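Local coordinates for protein lysin (Bacillus phage PBC5, PDB 6ILU) that probably binds the bacterial cell wall through an SH3b-type cell-wall-binding domain that directs the phage endolysin to its Bacillus host, at residues A[78-83]-A[135-140]. Numbering follows the deposited sequence.
With EDO (1,2-ethanediol), chain K; SO4 (sulfate ion), chain D.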
ATOM      1  N   ASP A  78      -7.764  -0.431   5.461  1.00 23.68           N
ATOM      2  CA  ASP A  78      -7.012  -0.046   6.644  1.00 23.84           C
ATOM      3  C   ASP A  78      -5.548  -0.146   6.241  1.00 22.95           C
ATOM      4  O   ASP A  78      -4.971  -1.252   6.198  1.00 22.64           O
ATOM      5  CB  ASP A  78      -7.332  -0.960   7.846  1.00 24.77           C
ATOM      6  CG  ASP A  78      -8.768  -0.812   8.354  1.00 34.16           C
ATOM      7  OD1 ASP A  78      -9.322   0.324   8.374  1.00 32.42           O
ATOM      8  OD2 ASP A  78      -9.322  -1.855   8.778  1.00 35.34           O
ATOM      9  N   TRP A  79      -4.955   0.992   5.880  1.00 22.43           N
ATOM     10  CA  TRP A  79      -3.553   0.985   5.411  1.00 21.48           C
ATOM     11  C   TRP A  79      -2.623   0.721   6.582  1.00 22.36           C
ATOM     12  O   TRP A  79      -2.895   1.130   7.734  1.00 24.36           O
ATOM     13  CB  TRP A  79      -3.217   2.319   4.755  1.00 19.72           C
ATOM     14  CG  TRP A  79      -4.037   2.600   3.560  1.00 23.29           C
ATOM     15  CD1 TRP A  79      -5.130   3.445   3.494  1.00 24.75           C
ATOM     16  CD2 TRP A  79      -3.877   2.057   2.250  1.00 20.50           C
ATOM     17  NE1 TRP A  79      -5.649   3.450   2.231  1.00 20.96           N
ATOM     18  CE2 TRP A  79      -4.898   2.611   1.436  1.00 21.88           C
ATOM     19  CE3 TRP A  79      -2.993   1.130   1.677  1.00 23.98           C
ATOM     20  CZ2 TRP A  79      -5.045   2.284   0.098  1.00 20.89           C
ATOM     21  CZ3 TRP A  79      -3.134   0.818   0.329  1.00 23.19           C
ATOM     22  CH2 TRP A  79      -4.158   1.382  -0.447  1.00 20.66           C
ATOM     23  N   TYR A  80      -1.547  -0.004   6.308  1.00 20.65           N
ATOM     24  CA  TYR A  80      -0.480  -0.094   7.286  1.00 21.86           C
ATOM     25  C   TYR A  80       0.117   1.298   7.509  1.00 20.67           C
ATOM     26  O   TYR A  80       0.202   2.115   6.595  1.00 21.20           O
ATOM     27  CB  TYR A  80       0.585  -1.084   6.822  1.00 20.58           C
ATOM     28  CG  TYR A  80       0.137  -2.531   6.865  1.00 20.94           C
ATOM     29  CD1 TYR A  80      -1.082  -2.909   7.439  1.00 20.67           C
ATOM     30  CD2 TYR A  80       0.967  -3.530   6.342  1.00 21.45           C
ATOM     31  CE1 TYR A  80      -1.449  -4.241   7.503  1.00 23.29           C
ATOM     32  CE2 TYR A  80       0.605  -4.835   6.383  1.00 22.05           C
ATOM     33  CZ  TYR A  80      -0.607  -5.197   6.955  1.00 25.42           C
ATOM     34  OH  TYR A  80      -0.962  -6.527   6.990  1.00 26.00           O
ATOM     35  N   LYS A  81       0.489   1.568   8.761  1.00 21.40           N
ATOM     36  CA  LYS A  81       0.990   2.872   9.186  1.00 21.07           C
ATOM     37  C   LYS A  81       2.502   2.821   9.379  1.00 19.52           C
ATOM     38  O   LYS A  81       3.046   1.892  10.022  1.00 22.24           O
ATOM     39  CB  LYS A  81       0.309   3.311  10.502  1.00 24.05           C
ATOM     40  CG  LYS A  81      -1.204   3.257  10.389  1.00 24.09           C
ATOM     41  CD  LYS A  81      -1.698   4.393   9.539  1.00 25.98           C
ATOM     42  CE  LYS A  81      -3.219   4.309   9.374  1.00 28.57           C
ATOM     43  NZ  LYS A  81      -3.735   5.491   8.665  1.00 28.77           N
ATOM     44  N   VAL A  82       3.160   3.844   8.824  1.00 20.55           N
ATOM     45  CA  VAL A  82       4.622   3.923   8.825  1.00 17.92           C
ATOM     46  C   VAL A  82       5.059   5.010   9.788  1.00 20.39           C
ATOM     47  O   VAL A  82       4.617   6.158   9.666  1.00 22.55           O
ATOM     48  CB  VAL A  82       5.158   4.207   7.386  1.00 17.39           C
ATOM     49  CG1 VAL A  82       6.711   4.195   7.358  1.00 19.67           C
ATOM     50  CG2 VAL A  82       4.609   3.141   6.366  1.00 18.32           C
ATOM     51  N   ARG A  83       5.913   4.654  10.757  1.00 19.86           N
ATOM     52  CA  ARG A  83       6.387   5.636  11.742  1.00 21.52           C
ATOM     53  C   ARG A  83       7.878   5.533  11.887  1.00 23.36           C
ATOM     54  O   ARG A  83       8.408   4.432  11.905  1.00 22.90           O
ATOM     55  CB  ARG A  83       5.729   5.411  13.088  1.00 23.11           C
ATOM     56  CG  ARG A  83       4.231   5.707  13.104  1.00 21.85           C
ATOM     57  CD  ARG A  83       3.688   5.292  14.478  1.00 25.57           C
ATOM     58  NE  ARG A  83       2.246   5.492  14.602  1.00 27.54           N
ATOM     59  CZ  ARG A  83       1.338   4.560  14.328  1.00 29.19           C
ATOM     60  NH1 ARG A  83       1.713   3.359  13.886  1.00 28.95           N
ATOM     61  NH2 ARG A  83       0.039   4.833  14.493  1.00 29.16           N
ATOM     62  N   VAL A 135      12.006   2.460  10.082  1.00 21.73           N
ATOM     63  CA  VAL A 135      10.604   2.696  10.435  1.00 20.82           C
ATOM     64  C   VAL A 135       9.928   1.448  10.952  1.00 23.16           C
ATOM     65  O   VAL A 135      10.400   0.339  10.727  1.00 23.46           O
ATOM     66  CB  VAL A 135       9.802   3.188   9.193  1.00 19.75           C
ATOM     67  CG1 VAL A 135      10.264   4.615   8.781  1.00 19.32           C
ATOM     68  CG2 VAL A 135       9.891   2.166   8.034  1.00 19.04           C
ATOM     69  N   THR A 136       8.812   1.620  11.664  1.00 22.39           N
ATOM     70  CA  THR A 136       7.894   0.527  11.909  1.00 23.84           C
ATOM     71  C   THR A 136       6.749   0.609  10.892  1.00 21.98           C
ATOM     72  O   THR A 136       6.345   1.711  10.480  1.00 20.03           O
ATOM     73  CB  THR A 136       7.315   0.551  13.325  1.00 23.42           C
ATOM     74  OG1 THR A 136       6.744   1.842  13.624  1.00 25.82           O
ATOM     75  CG2 THR A 136       8.446   0.260  14.396  1.00 26.71           C
ATOM     76  N   ILE A 137       6.243  -0.557  10.492  1.00 20.05           N
ATOM     77  CA  ILE A 137       5.119  -0.660   9.549  1.00 20.64           C
ATOM     78  C   ILE A 137       4.135  -1.566  10.230  1.00 22.90           C
ATOM     79  O   ILE A 137       4.423  -2.747  10.403  1.00 25.03           O
ATOM     80  CB  ILE A 137       5.528  -1.256   8.194  1.00 21.23           C
ATOM     81  CG1 ILE A 137       6.623  -0.412   7.531  1.00 20.77           C
ATOM     82  CG2 ILE A 137       4.273  -1.477   7.253  1.00 21.29           C
ATOM     83  CD1 ILE A 137       7.233  -1.050   6.243  1.00 22.28           C
ATOM     84  N   THR A 138       3.017  -1.013  10.707  1.00 22.47           N
ATOM     85  CA  THR A 138       2.134  -1.788  11.594  1.00 24.38           C
ATOM     86  C   THR A 138       0.665  -1.645  11.173  1.00 26.77           C
ATOM     87  O   THR A 138       0.339  -0.748  10.415  1.00 26.41           O
ATOM     88  CB  THR A 138       2.280  -1.343  13.071  1.00 29.94           C
ATOM     89  OG1 THR A 138       2.037   0.058  13.165  1.00 27.71           O
ATOM     90  CG2 THR A 138       3.709  -1.651  13.626  1.00 28.04           C
ATOM     91  N   ALA A 139      -0.207  -2.514  11.670  1.00 27.50           N
ATOM     92  CA  ALA A 139      -1.605  -2.543  11.194  1.00 28.80           C
ATOM     93  C   ALA A 139      -2.362  -1.277  11.619  1.00 36.45           C
ATOM     94  O   ALA A 139      -3.295  -0.846  10.932  1.00 39.76           O
ATOM     95  CB  ALA A 139      -2.325  -3.796  11.700  1.00 31.08           C
ATOM     96  N   LYS A 140      -1.955  -0.695  12.749  1.00 34.62           N
ATOM     97  CA  LYS A 140      -2.563   0.536  13.286  1.00 36.52           C
ATOM     98  C   LYS A 140      -1.505   1.574  13.677  1.00 35.74           C
ATOM     99  O   LYS A 140      -0.304   1.293  13.649  1.00 33.59           O
ATOM    100  CB  LYS A 140      -3.412   0.240  14.526  1.00 42.42           C
ATOM    101  CG  LYS A 140      -4.598  -0.675  14.320  1.00 50.04           C
ATOM    102  CD  LYS A 140      -5.358  -0.875  15.636  1.00 57.20           C
ATOM    103  CE  LYS A 140      -6.593  -1.758  15.443  1.00 61.69           C
ATOM    104  NZ  LYS A 140      -7.387  -1.988  16.697  1.00 67.38           N
ATOM    105  OXT LYS A 140      -1.819   2.712  14.083  1.00 38.19           O
TER
HETATM  106  C1  EDO K 409       0.430   7.631  16.999  1.00 53.07           C
HETATM  107  O1  EDO K 409       1.851   7.652  16.753  1.00 55.91           O
HETATM  108  C2  EDO K 409      -0.273   8.523  15.993  1.00 53.16           C
HETATM  109  O2  EDO K 409      -1.090   7.687  15.165  1.00 54.83           O
HETATM  110  S   SO4 D 402      -6.650   6.805   6.103  1.00 94.34           S
HETATM  111  O1  SO4 D 402      -7.171   5.988   5.003  1.00 93.76           O
HETATM  112  O2  SO4 D 402      -7.622   7.839   6.438  1.00 95.38           O
HETATM  113  O3  SO4 D 402      -5.390   7.430   5.727  1.00 93.95           O
HETATM  114  O4  SO4 D 402      -6.429   5.987   7.291  1.00 95.85           O
HETATM  115  O   HOH W   1      -4.162  -2.421   8.702  1.00 28.73           O
HETATM  116  O   HOH W   2      -4.764   0.964   9.493  1.00 33.39           O
HETATM  117  O   HOH W   3       4.081   2.012  12.756  1.00 25.31           O
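Arg-83 grips the C-terminal carboxylate of Lys-140 end-on: NH2 forms a salt bridge to OXT at 2.8 Å, and NH1 donates to a lone pair of Lys-140 O at 2.9 Å. Both oxygens lie close to the guanidinium plane, so the two bonds fix the rotation of the carboxylate as well as its place. From CG to NE the arginine chain is extended (chi2 174°, chi3 -178°), which carries its head along the strand to the chain end. Lys-140 O also accepts a bond from Thr-138 OG1 at 2.7 Å, while 1,2-ethanediol, probably from the crystallisation liquor, takes up NE and NH2 at another edge of the guanidinium. At the NH1 edge, in the guanidinium plane, one water joins Arg-83 NH1, the hydroxyls of Thr-136 and Thr-138, and Lys-81 O.

Positioning comes from an antiparallel ladder in which Lys-81 pairs with Thr-138 and Arg-83 with Thr-136, each through two backbone hydrogen bonds. On the opposite face of the sheet, that of Val-82 and Ile-137, Val-82 CG1 rests on Val-135 CB at 3.7 Å. Tyr-80, at the break in strand 75-84, sets its CB against Ile-137 CG2. Val-82, Val-135 and Ile-137 all pack on Val-122 of strand 121-123. Strand 75-84 pairs with strand 13-17 near Asp-78 and, farther along, with strands 112-113 and 135-138, tying the C-terminal strand into the all-beta, SH3b-type cell-wall-binding domain.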